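Local coordinates for protein putative SnoaL-like polyketide cyclase (Shewanella putrefaciens, PDB 3GZB) that is of unknown function but, as a putative SnoaL-like polyketide cyclase with an NTF2-like fold, may act as a lyase on a small molecule held within its cone, at residues Y38-L41 and I42-N46; A12-S16 and G17-Q21; K28-D31 and A32-E35. All blocks are in the same frame, centred on the assembly; numbering follows the deposited sequence.

Interaction 1 of 3, residues Y38-L41 and I42-N46; sequences YKTL and ITFYN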
ATOM      1  N   TYR A  38      21.712   1.404  11.069  1.00 11.76           N
ATOM      2  CA  TYR A  38      21.749   2.749  10.484  1.00 11.73           C
ATOM      3  C   TYR A  38      22.968   2.976   9.609  1.00 12.89           C
ATOM      4  O   TYR A  38      22.874   3.755   8.668  1.00 12.94           O
ATOM      5  CB  TYR A  38      21.667   3.834  11.548  1.00 17.26           C
ATOM      6  CG  TYR A  38      20.458   3.690  12.414  1.00 16.82           C
ATOM      7  CD1 TYR A  38      19.240   3.798  11.909  1.00 15.37           C
ATOM      8  CD2 TYR A  38      20.593   3.370  13.759  1.00 19.87           C
ATOM      9  CE1 TYR A  38      18.081   3.643  12.724  1.00 22.28           C
ATOM     10  CE2 TYR A  38      19.513   3.219  14.559  1.00 19.43           C
ATOM     11  CZ  TYR A  38      18.264   3.349  14.058  1.00 12.92           C
ATOM     12  OH  TYR A  38      17.168   3.173  14.889  1.00 21.30           O
ATOM     13  N   LYS A  39      24.077   2.300   9.875  1.00 14.25           N
ATOM     14  CA  LYS A  39      25.256   2.396   9.001  1.00 14.44           C
ATOM     15  C   LYS A  39      24.916   1.958   7.581  1.00 13.56           C
ATOM     16  O   LYS A  39      25.233   2.660   6.590  1.00 14.10           O
ATOM     17  CB  LYS A  39      26.435   1.582   9.591  1.00 17.04           C
ATOM     18  CG  LYS A  39      27.689   1.780   8.775  1.00 27.78           C
ATOM     19  CD  LYS A  39      28.870   0.911   9.240  1.00 35.06           C
ATOM     20  CE  LYS A  39      30.041   1.010   8.242  1.00 38.00           C
ATOM     21  NZ  LYS A  39      30.713  -0.316   8.015  1.00 48.05           N
ATOM     22  N   THR A  40      24.190   0.854   7.453  1.00 11.16           N
ATOM     23  CA  THR A  40      23.752   0.394   6.138  1.00 12.38           C
ATOM     24  C   THR A  40      22.643   1.267   5.626  1.00 12.01           C
ATOM     25  O   THR A  40      22.609   1.627   4.453  1.00 11.76           O
ATOM     26  CB  THR A  40      23.278  -1.060   6.200  1.00 11.33           C
ATOM     27  OG1 THR A  40      24.382  -1.903   6.580  1.00 16.36           O
ATOM     28  CG2 THR A  40      22.695  -1.531   4.858  1.00 15.86           C
ATOM     29  N   LEU A  41      21.689   1.589   6.494  1.00 11.07           N
ATOM     30  CA  LEU A  41      20.519   2.328   6.056  1.00 11.57           C
ATOM     31  C   LEU A  41      20.876   3.663   5.425  1.00 10.21           C
ATOM     32  O   LEU A  41      20.315   4.031   4.375  1.00 11.65           O
ATOM     33  CB  LEU A  41      19.518   2.542   7.193  1.00 10.95           C
ATOM     34  CG  LEU A  41      18.077   2.822   6.740  1.00 13.60           C
ATOM     35  CD1 LEU A  41      17.449   1.580   6.132  1.00 10.82           C
ATOM     36  CD2 LEU A  41      17.168   3.350   7.882  1.00 14.27           C
ATOM     37  N   ILE A  42      21.846   4.384   5.991  1.00 10.58           N
ATOM     38  CA  ILE A  42      22.117   5.714   5.451  1.00 13.63           C
ATOM     39  C   ILE A  42      22.713   5.629   4.037  1.00 13.88           C
ATOM     40  O   ILE A  42      22.581   6.602   3.277  1.00 12.70           O
ATOM     41  CB  ILE A  42      22.931   6.568   6.409  1.00 17.01           C
ATOM     42  CG1 ILE A  42      22.752   8.066   6.084  1.00 18.87           C
ATOM     43  CG2 ILE A  42      24.368   6.097   6.403  1.00 14.91           C
ATOM     44  CD1 ILE A  42      23.457   9.011   7.080  1.00 20.85           C
ATOM     45  N   THR A  43      23.324   4.495   3.671  1.00 10.92           N
ATOM     46  CA  THR A  43      23.799   4.294   2.271  1.00 10.94           C
ATOM     47  C   THR A  43      22.671   4.342   1.250  1.00 10.95           C
ATOM     48  O   THR A  43      22.919   4.574   0.061  1.00 11.50           O
ATOM     49  CB  THR A  43      24.594   3.015   2.062  1.00 11.95           C
ATOM     50  OG1 THR A  43      23.760   1.871   2.003  1.00 13.43           O
ATOM     51  CG2 THR A  43      25.712   2.820   3.122  1.00 15.24           C
ATOM     52  N   PHE A  44      21.427   4.130   1.685  1.00  9.69           N
ATOM     53  CA  PHE A  44      20.317   4.138   0.775  1.00  9.26           C
ATOM     54  C   PHE A  44      19.695   5.535   0.636  1.00 10.16           C
ATOM     55  O   PHE A  44      18.757   5.708  -0.149  1.00 10.93           O
ATOM     56  CB  PHE A  44      19.194   3.209   1.266  1.00 10.07           C
ATOM     57  CG  PHE A  44      19.469   1.745   1.061  1.00 10.19           C
ATOM     58  CD1 PHE A  44      20.100   0.993   2.044  1.00 10.63           C
ATOM     59  CD2 PHE A  44      19.052   1.110  -0.097  1.00 11.87           C
ATOM     60  CE1 PHE A  44      20.316  -0.382   1.829  1.00 12.42           C
ATOM     61  CE2 PHE A  44      19.288  -0.250  -0.286  1.00 11.08           C
ATOM     62  CZ  PHE A  44      19.910  -0.973   0.659  1.00 12.03           C
ATOM     63  N   TYR A  45      20.209   6.540   1.348  1.00  8.90           N
ATOM     64  CA  TYR A  45      19.613   7.868   1.294  1.00  9.19           C
ATOM     65  C   TYR A  45      20.593   8.904   0.755  1.00 10.51           C
ATOM     66  O   TYR A  45      21.830   8.775   0.904  1.00 11.43           O
ATOM     67  CB  TYR A  45      19.181   8.357   2.697  1.00  9.47           C
ATOM     68  CG  TYR A  45      18.154   7.524   3.411  1.00  8.19           C
ATOM     69  CD1 TYR A  45      17.099   6.937   2.743  1.00 10.03           C
ATOM     70  CD2 TYR A  45      18.244   7.334   4.788  1.00 10.52           C
ATOM     71  CE1 TYR A  45      16.135   6.206   3.423  1.00  9.47           C
ATOM     72  CE2 TYR A  45      17.310   6.596   5.482  1.00 10.31           C
ATOM     73  CZ  TYR A  45      16.252   6.005   4.791  1.00  9.75           C
ATOM     74  OH  TYR A  45      15.319   5.294   5.530  1.00 11.04           O
ATOM     75  N   ASN A  46      20.056   9.936   0.137  1.00  9.82           N
ATOM     76  CA  ASN A  46      20.788  11.194  -0.072  1.00 11.77           C
ATOM     77  C   ASN A  46      19.990  12.395   0.386  1.00  9.13           C
ATOM     78  O   ASN A  46      18.967  12.222   1.068  1.00  9.51           O
ATOM     79  CB  ASN A  46      21.282  11.315  -1.517  1.00 11.07           C
ATOM     80  CG  ASN A  46      20.211  11.683  -2.484  1.00 13.14           C
ATOM     81  OD1 ASN A  46      19.015  11.769  -2.166  1.00 11.97           O
ATOM     82  ND2 ASN A  46      20.638  11.937  -3.725  1.00 17.08           N
TER
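T43 turns its hydroxyl back onto the preceding helical turn: OG1 donates to T40 O at 2.7 Å, in the carbonyl plane with a C=O...OG1 angle of 151°. The torsion that sets OG1 between the backbone N and the carbonyl carbon (chi1 77°) makes this reach possible, and T43 N adds a weak bond to the same oxygen. Two backbone bonds flank it. I42 N donates to Y38 O, still in the i to i+4 pattern, whereas F44 N reaches L41 O at 2.9 Å from well above the carbonyl plane. A type I turn from I42 to Y45 then leads the chain off the helix.

The packing is carried by L41, F44, Y45 and T40. L41 CD2 lies 4.0 Å from CE2 at the Y45 ring rim and 3.6 Å from Y45 OH, which itself bonds to Y29 OH on helix 21-34. L41 O sits 3.9 Å above one face of the Y45 ring, offset toward its rim, and in the plane of the F44 ring at its edge. T40 CG2 runs alongside F44 and meets CE1 at 4.0 Å.

The F44 ring also meets Y29 edge-to-face. The carbonyls of T40 and L41 thus receive the T43 hydroxyl and the F44 amide, while L41, F44 and Y45 turn their bulk inward, against helix 21-34 and, for L41 and Y45, also against helix 63-73.

Interaction 2 of 3, residues A12-S16 and G17-Q21; sequences AQANS and GEMPQ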
ATOM      1  N   ALA A  12      16.199 -15.231   2.284  1.00 13.20           N
ATOM      2  CA  ALA A  12      16.445 -16.603   1.792  1.00 13.28           C
ATOM      3  C   ALA A  12      15.696 -16.934   0.504  1.00 14.94           C
ATOM      4  O   ALA A  12      16.013 -17.937  -0.103  1.00 19.48           O
ATOM      5  CB  ALA A  12      16.091 -17.685   2.880  1.00 13.89           C
ATOM      6  N   GLN A  13      14.686 -16.154   0.133  1.00 13.52           N
ATOM      7  CA  GLN A  13      13.925 -16.270  -1.109  1.00 11.87           C
ATOM      8  C   GLN A  13      14.468 -15.401  -2.231  1.00 12.49           C
ATOM      9  O   GLN A  13      14.127 -15.599  -3.389  1.00 14.39           O
ATOM     10  CB  GLN A  13      12.446 -15.905  -0.875  1.00 16.59           C
ATOM     11  CG  GLN A  13      11.795 -16.685   0.232  1.00 17.96           C
ATOM     12  CD  GLN A  13      10.360 -16.246   0.443  1.00 17.61           C
ATOM     13  OE1 GLN A  13      10.062 -15.057   0.604  1.00 19.77           O
ATOM     14  NE2 GLN A  13       9.452 -17.220   0.370  1.00 25.07           N
ATOM     15  N   ALA A  14      15.280 -14.396  -1.860  1.00 12.61           N
ATOM     16  CA  ALA A  14      15.663 -13.336  -2.794  1.00 11.78           C
ATOM     17  C   ALA A  14      16.466 -13.830  -3.955  1.00 11.91           C
ATOM     18  O   ALA A  14      16.406 -13.231  -5.026  1.00 15.48           O
ATOM     19  CB  ALA A  14      16.454 -12.215  -2.079  1.00 12.10           C
ATOM     20  N   ASN A  15      17.162 -14.927  -3.774  1.00 10.86           N
ATOM     21  CA  ASN A  15      18.036 -15.440  -4.820  1.00 12.74           C
ATOM     22  C   ASN A  15      17.509 -16.715  -5.470  1.00 12.42           C
ATOM     23  O   ASN A  15      18.281 -17.423  -6.104  1.00 13.77           O
ATOM     24  CB  ASN A  15      19.483 -15.597  -4.262  1.00 11.40           C
ATOM     25  CG  ASN A  15      20.123 -14.253  -3.975  1.00 14.41           C
ATOM     26  OD1 ASN A  15      20.469 -13.488  -4.907  1.00 14.55           O
ATOM     27  ND2 ASN A  15      20.177 -13.893  -2.707  1.00 18.98           N
ATOM     28  N   SER A  16      16.191 -16.925  -5.448  1.00 11.36           N
ATOM     29  CA  SER A  16      15.550 -18.085  -6.046  1.00 12.99           C
ATOM     30  C   SER A  16      15.745 -18.130  -7.554  1.00 10.98           C
ATOM     31  O   SER A  16      15.614 -19.184  -8.160  1.00 11.27           O
ATOM     32  CB  SER A  16      14.033 -18.078  -5.780  1.00 14.25           C
ATOM     33  OG  SER A  16      13.429 -16.995  -6.469  1.00 14.09           O
ATOM     34  N   GLY A  17      15.996 -16.970  -8.140  1.00 10.69           N
ATOM     35  CA  GLY A  17      16.034 -16.763  -9.560  1.00 12.23           C
ATOM     36  C   GLY A  17      14.764 -16.184 -10.124  1.00 12.53           C
ATOM     37  O   GLY A  17      14.690 -15.939 -11.326  1.00 17.70           O
ATOM     38  N   GLU A  18      13.761 -16.029  -9.276  1.00 12.03           N
ATOM     39  CA  GLU A  18      12.458 -15.505  -9.667  1.00 14.74           C
ATOM     40  C   GLU A  18      12.120 -14.119  -9.101  1.00 14.90           C
ATOM     41  O   GLU A  18      11.064 -13.572  -9.446  1.00 15.66           O
ATOM     42  CB  GLU A  18      11.374 -16.470  -9.212  1.00 18.27           C
ATOM     43  CG  GLU A  18      11.468 -17.837  -9.901  1.00 28.99           C
ATOM     44  CD  GLU A  18      10.381 -18.817  -9.454  1.00 43.95           C
ATOM     45  OE1 GLU A  18       9.583 -18.489  -8.541  1.00 49.80           O
ATOM     46  OE2 GLU A  18      10.329 -19.929 -10.029  1.00 57.29           O
HETATM   47  N   MSE A  19      12.929 -13.562  -8.209  1.00 10.41           N
HETATM   48  CA  MSE A  19      12.568 -12.295  -7.593  1.00  9.86           C
HETATM   49  C   MSE A  19      13.189 -11.141  -8.353  1.00 11.20           C
HETATM   50  O   MSE A  19      14.400 -11.108  -8.554  1.00  9.71           O
HETATM   51  CB  MSE A  19      13.044 -12.233  -6.155  1.00  9.55           C
HETATM   52  CG  MSE A  19      12.540 -10.971  -5.489  1.00 10.91           C
HETATM   53 SE   MSE A  19      13.001 -10.818  -3.581  0.75  8.50          SE
HETATM   54  CE  MSE A  19      11.884 -12.228  -2.959  1.00 17.15           C
ATOM     55  N   PRO A  20      12.393 -10.172  -8.800  1.00  9.12           N
ATOM     56  CA  PRO A  20      12.943  -9.054  -9.531  1.00 11.08           C
ATOM     57  C   PRO A  20      14.029  -8.327  -8.727  1.00 10.43           C
ATOM     58  O   PRO A  20      13.965  -8.266  -7.490  1.00  9.36           O
ATOM     59  CB  PRO A  20      11.725  -8.151  -9.678  1.00 11.38           C
ATOM     60  CG  PRO A  20      10.579  -9.093  -9.751  1.00 10.62           C
ATOM     61  CD  PRO A  20      10.915 -10.099  -8.729  1.00  9.83           C
ATOM     62  N   GLN A  21      15.019  -7.776  -9.397  1.00  8.63           N
ATOM     63  CA  GLN A  21      16.089  -7.084  -8.696  1.00  8.00           C
ATOM     64  C   GLN A  21      15.587  -5.929  -7.792  1.00  8.87           C
ATOM     65  O   GLN A  21      16.200  -5.612  -6.781  1.00  8.26           O
ATOM     66  CB  GLN A  21      17.138  -6.579  -9.664  1.00 10.71           C
ATOM     67  CG  GLN A  21      17.908  -7.690 -10.410  1.00  9.79           C
ATOM     68  CD  GLN A  21      18.826  -8.555  -9.524  1.00 11.22           C
ATOM     69  OE1 GLN A  21      19.280  -8.146  -8.399  1.00 14.05           O
ATOM     70  NE2 GLN A  21      19.127  -9.724 -10.045  1.00  6.76           N
TER
HETATM   71  O   HOH W   1      15.855 -14.199  -7.581  1.00  9.93           O
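S16 OG accepts the amide of E18 at 3.0 Å, with an N-H...OG angle of 157°. With OG between the backbone N and the carbonyl carbon (chi1 67°), the hydroxyl hangs over the next two peptides, and E18 CB comes within 3.5 Å of it. A water ties the bend together: it donates to A14 O at 2.8 Å and accepts from G17 N, also at 2.8 Å, and more loosely from M19 N at 3.1 Å. The apolar contact belongs to selenomethionine M19, whose chain extends to SE and then bends; SE lies 3.7 Å from A14 CA and 4.0 Å from A14 CB, and its CE continues past A14 toward Q13 O.

Behind these contacts, a type I turn from Q13 to S16 folds the chain back. G17 has a positive phi (99°), where a side chain would jam against the carbonyl O of S16. Further out, M19 packs on V27 and on M87 of strand 86-90, and M19 O accepts from Q24 NE2. P20 holds the N-cap position just before helix 21-34. At this largely exposed bend, a serine hydroxyl and one water satisfy three consecutive amides, G17 to M19, while the selenomethionine faces the protein.

Interaction 3 of 3, residues K28-D31 and A32-E35; sequences KYMD and ALTE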
ATOM      1  N   LYS A  28      16.918  -5.882   1.188  1.00  9.63           N
ATOM      2  CA  LYS A  28      18.134  -5.388   1.871  0.50  8.75           C
ATOM      3  C   LYS A  28      17.845  -4.156   2.716  1.00 10.05           C
ATOM      4  O   LYS A  28      18.275  -4.052   3.872  1.00  9.54           O
ATOM      5  CB  LYS A  28      19.226  -5.065   0.846  0.50 11.16           C
ATOM      6  CG  LYS A  28      19.665  -6.291   0.022  0.50 11.79           C
ATOM      7  CD  LYS A  28      20.964  -6.042  -0.647  0.50 19.90           C
ATOM      8  CE  LYS A  28      21.600  -7.317  -1.153  0.50 20.85           C
ATOM      9  NZ  LYS A  28      22.993  -7.015  -1.529  0.50 18.57           N
ATOM     10  N   TYR A  29      17.131  -3.221   2.115  1.00  8.52           N
ATOM     11  CA  TYR A  29      16.733  -1.997   2.851  1.00  8.89           C
ATOM     12  C   TYR A  29      15.882  -2.282   4.080  1.00  9.89           C
ATOM     13  O   TYR A  29      16.171  -1.776   5.164  1.00  9.19           O
ATOM     14  CB  TYR A  29      16.058  -1.050   1.915  1.00  9.25           C
ATOM     15  CG  TYR A  29      15.453   0.190   2.539  1.00  8.73           C
ATOM     16  CD1 TYR A  29      16.200   1.322   2.745  1.00  8.94           C
ATOM     17  CD2 TYR A  29      14.131   0.230   2.929  1.00  9.47           C
ATOM     18  CE1 TYR A  29      15.601   2.478   3.243  1.00  9.72           C
ATOM     19  CE2 TYR A  29      13.538   1.351   3.443  1.00 11.24           C
ATOM     20  CZ  TYR A  29      14.282   2.474   3.631  1.00 10.14           C
ATOM     21  OH  TYR A  29      13.728   3.647   4.106  1.00 10.01           O
HETATM   22  N   MSE A  30      14.838  -3.113   3.903  1.00  7.49           N
HETATM   23  CA  MSE A  30      13.952  -3.405   5.009  1.00  7.92           C
HETATM   24  C   MSE A  30      14.656  -4.209   6.111  1.00 10.24           C
HETATM   25  O   MSE A  30      14.318  -4.051   7.284  1.00  9.80           O
HETATM   26  CB  MSE A  30      12.711  -4.124   4.527  1.00  7.98           C
HETATM   27  CG  MSE A  30      11.863  -3.308   3.606  1.00  6.98           C
HETATM   28 SE   MSE A  30      11.177  -1.652   4.320  0.75  9.45          SE
HETATM   29  CE  MSE A  30      10.225  -2.331   5.862  1.00 18.16           C
ATOM     30  N   ASP A  31      15.538  -5.127   5.750  1.00  8.96           N
ATOM     31  CA  ASP A  31      16.298  -5.852   6.781  1.00 10.36           C
ATOM     32  C   ASP A  31      17.152  -4.845   7.577  1.00 11.46           C
ATOM     33  O   ASP A  31      17.161  -4.898   8.819  1.00 11.05           O
ATOM     34  CB  ASP A  31      17.161  -6.976   6.174  1.00  9.94           C
ATOM     35  CG  ASP A  31      16.356  -8.262   5.965  1.00 14.69           C
ATOM     36  OD1 ASP A  31      15.321  -8.390   6.636  1.00 16.30           O
ATOM     37  OD2 ASP A  31      16.749  -9.138   5.154  1.00 13.29           O
ATOM     38  N   ALA A  32      17.815  -3.919   6.909  1.00  9.99           N
ATOM     39  CA  ALA A  32      18.585  -2.871   7.625  1.00  8.96           C
ATOM     40  C   ALA A  32      17.711  -2.032   8.545  1.00 10.72           C
ATOM     41  O   ALA A  32      18.037  -1.789   9.704  1.00 10.60           O
ATOM     42  CB  ALA A  32      19.362  -1.964   6.635  1.00 11.18           C
ATOM     43  N   LEU A  33      16.568  -1.601   8.030  1.00  8.96           N
ATOM     44  CA  LEU A  33      15.668  -0.762   8.817  1.00  8.00           C
ATOM     45  C   LEU A  33      15.190  -1.464  10.087  1.00  9.32           C
ATOM     46  O   LEU A  33      15.258  -0.907  11.185  1.00 10.04           O
ATOM     47  CB  LEU A  33      14.456  -0.374   7.943  1.00  8.92           C
ATOM     48  CG  LEU A  33      13.375   0.479   8.589  1.00  8.77           C
ATOM     49  CD1 LEU A  33      13.884   1.927   8.834  1.00 12.62           C
ATOM     50  CD2 LEU A  33      12.124   0.495   7.701  1.00 12.77           C
ATOM     51  N   THR A  34      14.690  -2.695   9.905  1.00  8.67           N
ATOM     52  CA  THR A  34      14.073  -3.398  11.009  1.00  8.63           C
ATOM     53  C   THR A  34      15.070  -3.918  12.031  1.00 10.64           C
ATOM     54  O   THR A  34      14.672  -4.198  13.160  1.00 10.72           O
ATOM     55  CB  THR A  34      13.117  -4.510  10.532  1.00  9.29           C
ATOM     56  OG1 THR A  34      13.905  -5.525   9.866  1.00 11.28           O
ATOM     57  CG2 THR A  34      11.964  -3.981   9.604  1.00 11.27           C
ATOM     58  N   GLU A  35      16.350  -4.039  11.656  1.00 10.28           N
ATOM     59  CA  GLU A  35      17.479  -4.358  12.537  0.50 10.29           C
ATOM     60  C   GLU A  35      18.136  -3.109  13.148  1.00 11.13           C
ATOM     61  O   GLU A  35      19.109  -3.226  13.904  1.00 11.15           O
ATOM     62  CB  GLU A  35      18.558  -5.104  11.707  0.50  8.60           C
ATOM     63  CG  GLU A  35      18.118  -6.463  11.153  0.50  9.49           C
ATOM     64  CD  GLU A  35      19.060  -6.964  10.053  0.50 11.12           C
ATOM     65  OE1 GLU A  35      20.136  -6.318   9.817  0.50 16.76           O
ATOM     66  OE2 GLU A  35      18.701  -7.981   9.425  0.50 17.22           O
TER
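M30 O is gripped by two donors from T34, the amide N and the hydroxyl OG1, each at 3.0 Å and arriving from opposite faces of the carbonyl plane. OG1 can fold back over the helix because it stands between the backbone N and the carbonyl carbon (chi1 66°), leaving CG2 on the side next to the backbone N. T34 CG2 lies 3.3 Å from M30 O; a serine here lacks that methyl, which would probably leave a gap beside M30 O and the hydroxyl freer to turn away from it.

Helical backbone bonds run alongside: A32 N to K28 O, L33 N to Y29 O at 2.9 Å, and E35 N to D31 O with a more bent N-H...O angle of 144°. M30 and L33 point the same way, side by side, and selenomethionine CE meets L33 CD2 at 3.9 Å. In the modelled conformer of E35 two acids stand near each other, D31 OD1 4.4 Å from E35 OE2, a separation that may carry mild repulsion and is not a firm feature.

A32 and L33 pack on L41, M30 on M96 and Y100 of strand 93-103, and Y29 OH also bonds to H138 ND1 of strand 134-142. This is the C-terminal part of the long helix 21-34 lying against the curved sheet, as in the cone-shaped NTF2-like fold.

Overall arrangement
The three contacts follow one another along the N-terminal half of the chain: interaction 2 is the bend leading into helix 21-34, interaction 3 its C-terminal turns, and interaction 1 the end of helix 38-42. Interactions 1 and 3 have centres about 10 Å apart and touch directly, through a probable hydrogen bond of 2.7 Å between Y45 OH and Y29 OH and through packing of L41 CD2 on L33 CD1 at 3.7 Å. Interaction 2 touches neither; its nearest atoms are about 7 Å from interaction 3. A bound methylpentanediol and an ethanediol, about 4 Å from the side chains of L33 and I42 respectively, are probably crystallisation additives but may mark pockets.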